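Cap5O (Staphylococcus aureus, PDB 3OJO) is a UDP-N-acetyl-mannosamine dehydrogenase of capsular polysaccharide biosynthesis that binds NAD and probably uses it to oxidise its nucleotide sugar. Local coordinates at residues N284-L287 and I288-R292; N96-Q99 and Y100-D104; I403-K407 and N408-S412. One frame throughout, in Å; residues are numbered along the deposited sequence.

Contact 1: N284-L287 and I288-R292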
# COMPACT_ATOMS: atom_id res chain seq x y z
N ASN B 284 1.07 -2.84 -17.85
CA ASN B 284 0.60 -3.76 -16.82
C ASN B 284 1.39 -3.60 -15.51
O ASN B 284 1.00 -4.21 -14.52
CB ASN B 284 0.62 -5.22 -17.32
CG ASN B 284 -0.72 -5.75 -17.78
OD1 ASN B 284 -1.66 -4.99 -18.07
ND2 ASN B 284 -0.83 -7.06 -17.85
N ALA B 285 2.49 -2.80 -15.52
CA ALA B 285 3.33 -2.46 -14.35
C ALA B 285 3.36 -0.92 -14.13
O ALA B 285 4.34 -0.37 -13.60
CB ALA B 285 4.74 -3.02 -14.53
N LYS B 286 2.28 -0.24 -14.54
CA LYS B 286 2.09 1.22 -14.47
C LYS B 286 2.20 1.81 -13.04
O LYS B 286 2.88 2.83 -12.88
CB LYS B 286 0.81 1.64 -15.22
CG LYS B 286 0.59 3.14 -15.41
CD LYS B 286 1.68 3.88 -16.22
CE LYS B 286 1.99 5.27 -15.68
NZ LYS B 286 0.80 6.17 -15.70
N LEU B 287 1.57 1.17 -12.02
CA LEU B 287 1.64 1.62 -10.62
C LEU B 287 3.03 1.51 -10.06
O LEU B 287 3.48 2.43 -9.39
CB LEU B 287 0.68 0.81 -9.72
CG LEU B 287 0.34 1.42 -8.35
CD1 LEU B 287 -0.58 2.63 -8.48
CD2 LEU B 287 -0.36 0.42 -7.51
N ILE B 288 3.70 0.36 -10.32
CA ILE B 288 5.07 0.11 -9.87
C ILE B 288 6.02 1.18 -10.45
O ILE B 288 6.81 1.74 -9.70
CB ILE B 288 5.53 -1.35 -10.14
CG1 ILE B 288 4.65 -2.35 -9.36
CG2 ILE B 288 7.02 -1.55 -9.78
CD1 ILE B 288 4.59 -3.76 -9.90
N GLN B 289 5.89 1.47 -11.75
CA GLN B 289 6.68 2.47 -12.47
C GLN B 289 6.52 3.87 -11.85
O GLN B 289 7.51 4.54 -11.56
CB GLN B 289 6.25 2.49 -13.94
CG GLN B 289 7.08 3.38 -14.86
CD GLN B 289 6.46 3.43 -16.24
OE1 GLN B 289 5.31 3.87 -16.42
NE2 GLN B 289 7.20 2.97 -17.23
N THR B 290 5.26 4.30 -11.66
CA THR B 290 4.88 5.57 -11.04
C THR B 290 5.48 5.69 -9.64
O THR B 290 6.08 6.73 -9.32
CB THR B 290 3.37 5.72 -11.07
OG1 THR B 290 2.91 5.52 -12.42
CG2 THR B 290 2.91 7.08 -10.57
N GLY B 291 5.37 4.62 -8.83
CA GLY B 291 5.93 4.55 -7.49
C GLY B 291 7.43 4.79 -7.47
O GLY B 291 7.94 5.48 -6.60
N ARG B 292 8.13 4.22 -8.45
CA ARG B 292 9.57 4.32 -8.66
C ARG B 292 9.96 5.75 -9.09
O ARG B 292 10.93 6.32 -8.57
CB ARG B 292 10.01 3.30 -9.73
CG ARG B 292 10.18 1.87 -9.22
CD ARG B 292 11.60 1.60 -8.75
NE ARG B 292 11.86 2.11 -7.40
CZ ARG B 292 12.63 3.16 -7.12
NH1 ARG B 292 13.26 3.81 -8.09
NH2 ARG B 292 12.78 3.56 -5.86

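Contact 2: N96-Q99 and Y100-D104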
# COMPACT_ATOMS: atom_id res chain seq x y z
N ASN B 96 19.56 -2.88 -12.19
CA ASN B 96 19.68 -2.55 -13.60
C ASN B 96 19.46 -1.05 -13.83
O ASN B 96 18.67 -0.43 -13.12
CB ASN B 96 18.67 -3.37 -14.42
CG ASN B 96 19.08 -4.79 -14.71
OD1 ASN B 96 20.21 -5.07 -15.14
ND2 ASN B 96 18.12 -5.69 -14.64
N ASP B 97 20.19 -0.47 -14.81
CA ASP B 97 19.99 0.94 -15.15
C ASP B 97 18.73 1.02 -15.99
O ASP B 97 18.76 0.90 -17.22
CB ASP B 97 21.23 1.56 -15.82
CG ASP B 97 22.39 1.77 -14.85
OD1 ASP B 97 22.21 2.51 -13.85
OD2 ASP B 97 23.48 1.22 -15.11
N ASP B 98 17.59 1.08 -15.27
CA ASP B 98 16.21 1.13 -15.75
C ASP B 98 15.30 1.75 -14.67
O ASP B 98 15.65 1.75 -13.48
CB ASP B 98 15.72 -0.27 -16.20
CG ASP B 98 15.29 -1.25 -15.11
OD1 ASP B 98 15.98 -1.32 -14.07
OD2 ASP B 98 14.29 -1.97 -15.32
N GLN B 99 14.15 2.28 -15.12
CA GLN B 99 13.09 2.96 -14.37
C GLN B 99 12.58 2.12 -13.20
O GLN B 99 12.73 2.51 -12.04
CB GLN B 99 11.90 3.32 -15.30
CG GLN B 99 12.24 3.61 -16.78
CD GLN B 99 12.46 2.36 -17.62
OE1 GLN B 99 11.56 1.52 -17.78
NE2 GLN B 99 13.65 2.22 -18.19
N TYR B 100 12.03 0.93 -13.54
CA TYR B 100 11.42 -0.10 -12.68
C TYR B 100 12.33 -0.69 -11.61
O TYR B 100 11.82 -1.35 -10.69
CB TYR B 100 10.90 -1.25 -13.57
CG TYR B 100 9.75 -0.86 -14.48
CD1 TYR B 100 8.44 -0.92 -14.03
CD2 TYR B 100 9.98 -0.41 -15.78
CE1 TYR B 100 7.37 -0.56 -14.86
CE2 TYR B 100 8.93 -0.04 -16.61
CZ TYR B 100 7.62 -0.11 -16.14
OH TYR B 100 6.58 0.26 -16.96
N ARG B 101 13.66 -0.47 -11.72
CA ARG B 101 14.70 -1.05 -10.87
C ARG B 101 14.56 -2.60 -10.79
O ARG B 101 14.05 -3.18 -9.82
CB ARG B 101 14.96 -0.29 -9.55
CG ARG B 101 14.22 -0.79 -8.33
CD ARG B 101 14.59 -0.06 -7.07
NE ARG B 101 13.54 -0.25 -6.07
CZ ARG B 101 13.66 0.01 -4.78
NH1 ARG B 101 14.81 0.47 -4.29
NH2 ARG B 101 12.65 -0.20 -3.95
N SER B 102 14.88 -3.23 -11.92
CA SER B 102 14.82 -4.67 -12.03
C SER B 102 16.09 -5.25 -11.46
O SER B 102 17.13 -4.58 -11.40
CB SER B 102 14.67 -5.06 -13.50
OG SER B 102 13.31 -5.32 -13.78
N CYS B 103 16.00 -6.49 -10.99
CA CYS B 103 17.16 -7.20 -10.46
C CYS B 103 18.00 -7.66 -11.63
O CYS B 103 17.47 -8.16 -12.63
CB CYS B 103 16.73 -8.40 -9.62
SG CYS B 103 15.65 -8.02 -8.21
N ASP B 104 19.31 -7.51 -11.50
CA ASP B 104 20.22 -8.00 -12.52
C ASP B 104 20.64 -9.43 -12.14
O ASP B 104 21.28 -9.63 -11.11
CB ASP B 104 21.43 -7.05 -12.65
CG ASP B 104 22.43 -7.43 -13.72
OD1 ASP B 104 23.59 -6.97 -13.62
OD2 ASP B 104 22.06 -8.19 -14.65

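Contact 3: I403-K407 and N408-S412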
# COMPACT_ATOMS: atom_id res chain seq x y z
N ILE B 403 17.87 22.57 11.48
CA ILE B 403 17.86 21.16 11.09
C ILE B 403 16.63 20.84 10.22
O ILE B 403 15.50 21.09 10.66
CB ILE B 403 17.89 20.22 12.34
CG1 ILE B 403 19.17 20.41 13.17
CG2 ILE B 403 17.69 18.74 11.93
CD1 ILE B 403 19.17 19.67 14.49
N PHE B 404 16.86 20.25 9.02
CA PHE B 404 15.79 19.72 8.16
C PHE B 404 15.98 18.19 8.14
O PHE B 404 16.90 17.66 7.50
CB PHE B 404 15.74 20.33 6.75
CG PHE B 404 14.66 19.74 5.87
CD1 PHE B 404 13.42 19.36 6.40
CD2 PHE B 404 14.87 19.55 4.51
CE1 PHE B 404 12.44 18.79 5.60
CE2 PHE B 404 13.87 18.99 3.71
CZ PHE B 404 12.66 18.63 4.26
N ASP B 405 15.12 17.51 8.90
CA ASP B 405 15.17 16.06 9.06
C ASP B 405 14.18 15.37 8.14
O ASP B 405 12.97 15.43 8.36
CB ASP B 405 14.98 15.70 10.54
CG ASP B 405 15.19 14.26 10.93
OD1 ASP B 405 15.75 13.50 10.11
OD2 ASP B 405 14.80 13.89 12.05
N THR B 406 14.70 14.73 7.07
CA THR B 406 13.92 14.02 6.07
C THR B 406 13.51 12.62 6.55
O THR B 406 12.71 11.97 5.88
CB THR B 406 14.69 13.96 4.72
OG1 THR B 406 15.79 13.07 4.83
CG2 THR B 406 15.14 15.31 4.24
N LYS B 407 14.07 12.16 7.70
CA LYS B 407 13.83 10.83 8.28
C LYS B 407 13.02 10.81 9.59
O LYS B 407 12.61 9.73 10.01
CB LYS B 407 15.17 10.07 8.47
CG LYS B 407 15.90 9.69 7.19
CD LYS B 407 15.17 8.62 6.35
CE LYS B 407 15.27 7.22 6.88
NZ LYS B 407 14.74 6.24 5.90
N ASN B 408 12.81 11.99 10.24
CA ASN B 408 12.10 12.14 11.52
C ASN B 408 12.75 11.26 12.62
O ASN B 408 12.07 10.53 13.35
CB ASN B 408 10.59 11.92 11.36
CG ASN B 408 9.76 12.32 12.55
OD1 ASN B 408 10.01 13.31 13.24
ND2 ASN B 408 8.72 11.56 12.82
N VAL B 409 14.10 11.32 12.70
CA VAL B 409 14.94 10.54 13.59
C VAL B 409 15.23 11.22 14.95
O VAL B 409 15.29 10.52 15.97
CB VAL B 409 16.20 9.99 12.86
CG1 VAL B 409 17.22 11.08 12.55
CG2 VAL B 409 16.85 8.84 13.63
N VAL B 410 15.38 12.56 14.97
CA VAL B 410 15.68 13.32 16.18
C VAL B 410 14.49 13.28 17.14
O VAL B 410 13.40 13.73 16.79
CB VAL B 410 16.16 14.76 15.92
CG1 VAL B 410 16.77 15.37 17.19
CG2 VAL B 410 17.18 14.80 14.79
N LYS B 411 14.71 12.73 18.33
CA LYS B 411 13.65 12.61 19.33
C LYS B 411 13.82 13.58 20.52
O LYS B 411 12.86 13.80 21.26
CB LYS B 411 13.40 11.14 19.72
CG LYS B 411 12.98 10.31 18.50
CD LYS B 411 12.25 9.01 18.83
CE LYS B 411 11.67 8.38 17.58
NZ LYS B 411 12.70 8.09 16.54
N SER B 412 14.98 14.23 20.62
CA SER B 412 15.29 15.22 21.67
C SER B 412 14.86 16.63 21.25
O SER B 412 15.22 17.08 20.16
CB SER B 412 16.79 15.21 21.97
OG SER B 412 17.53 15.38 20.77

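Contact 1: N284-L287 and I288-R292
Lys286 and Thr290 meet one turn apart at the start of helix 286-312. The OG1 hydroxyl of Thr290 gives a hydrogen bond of 2.7 Å to Lys286 O, which also accepts the backbone N of Thr290 at 3.1 Å. The two donors come from opposite faces of the carbonyl plane. The hydroxyl can do this because OG1 sits anti to its own carbonyl carbon (chi1 -53°), which turns it back toward the preceding turn.

Followed outward, the CB of Lys286 points away from 288-292, and the chain then bends at chi2, chi3 and chi4. Its CD comes within 3.6 Å of Gln289 OE1, which the extended glutamine chain carries out to the lysine. CE lies near both neighbours, 3.4 Å from Thr290 OG1 and a little farther from Gln289 OE1. At the tip, NZ is 4.0 Å from Thr290 OG1, a proximity rather than a bond. The aliphatic part of the lysine thus lies obliquely across both Gln289 and Thr290. Gln289 CB is 3.5 Å from Ala285 O, the carbonyl that receives the backbone N of Gln289.

Glu231 of the second subunit accepts the backbone N of Leu287 and that of Ile288 with its two carboxylate oxygens. Lys286 also packs on Thr290 of that subunit, and the two copies of Lys286 NZ come close as like charges. Ala285 holds the N-cap position but has no polar side chain; the carboxylate from the other subunit takes two first-turn amides, so this is a helix N-terminus completed across the dimer interface.

Contact 2: N96-Q99 and Y100-D104
The amide of Gln99 brings OE1 to the edge of the Tyr100 ring, near the ring plane, 3.2 Å from Tyr100 CD2. The bend at chi2 of Gln99 turns the amide so that its oxygen meets the ring edge, the two planes 80° apart. The Asn96 amide crosses the side chain of Asp104 at about a right angle, amide and carboxylate planes 45° apart, with Asn96 OD1 3.4 Å from Asp104 CB. Asp104 caps a backbone N leading into helix 106-115, and its OD2 hydrogen-bonds to Ser106 OG.

The chain doubles back here as a strandless loop of the NAD-binding domain, with Asp97 at the centre of an inverse gamma turn. Asn96 N hydrogen-bonds to Ser102 O at 3.1 Å, almost straight at 175°. Asp98 spans the turn with its carboxylate: OD1 accepts Ser102 N through its syn lone pair at 3.1 Å, while OD2 lies 3.6 Å from Ser102 CB. The bond from Arg101 N to Asp98 O is weak.

From the turn, Arg101 NH2 reaches Asp223 in a salt bridge. Farther on, the Cys103-Cys269 disulfide ties this loop down beside Thr130, an NAD-binding residue. Ile278 of helix 275-280 packs against Asp98, Tyr100 and Ser102.

Contact 3: I403-K407 and N408-S412
Asp405 and Val409 set their side chains at about a right angle, the Val409 CG1 methyl lying 3.7 Å from both carboxylate oxygens of Asp405. The carboxylate is carried into the bend of the chain by a first torsion that puts CG opposite the backbone N (chi1 -172°). There its two oxygens divide the work. OD2 takes Val409 N in a short but bent bond of 2.7 Å, on the syn side and 21° out of the carboxylate plane. It takes Val410 N as well, in a longer but nearly straight bond of 3.3 Å (169°), this donor arriving nearly along the C-O axis of OD2.

OD1 faces the earlier part of the turn and accepts Lys407 N at 3.2 Å, met from well above the carboxylate plane. This bond defines an Asx turn, formed just where strand 402-405 of the five-stranded parallel sheet ends. The domain is the one assigned to UDP binding in this family. Three backbone amides thus converge on one buried carboxylate, which probably stabilises its negative charge. Tyr419 OH of the neighbouring strand 418-420 adds a further hydrogen bond to OD2.

Val410 directs its CB toward 403-407, and its CG2 lies 3.7 Å from Asp405 OD2. Both valines and Asp405 pack on Ile380 of strand 377-380. At the strand end, Thr406 CG2 lies 3.9 Å above one face of the Phe404 ring, offset toward its rim, while Thr406 OG1 hydrogen-bonds to Ile380 O.

Along the chain the order is contact 2, contact 1, contact 3, and each lies in a different domain: NAD-binding, central and UDP-binding. Contacts 1 and 2 are neighbours, their centres 13 Å apart. Tyr100 and Arg101 of the loop meet Ala285, Gln289 and Arg292 at the beginning of helix 286-312, so the NAD-binding domain rests on the central helices there. Contact 3 stands apart, about 29 Å from contact 1 and 31 Å from contact 2 between centres. Helix 286-312 nevertheless links the regions: it starts at contact 1 and, further on, Val302, Thr305 and Ile309 pack on Thr406 and Phe404 of contact 3.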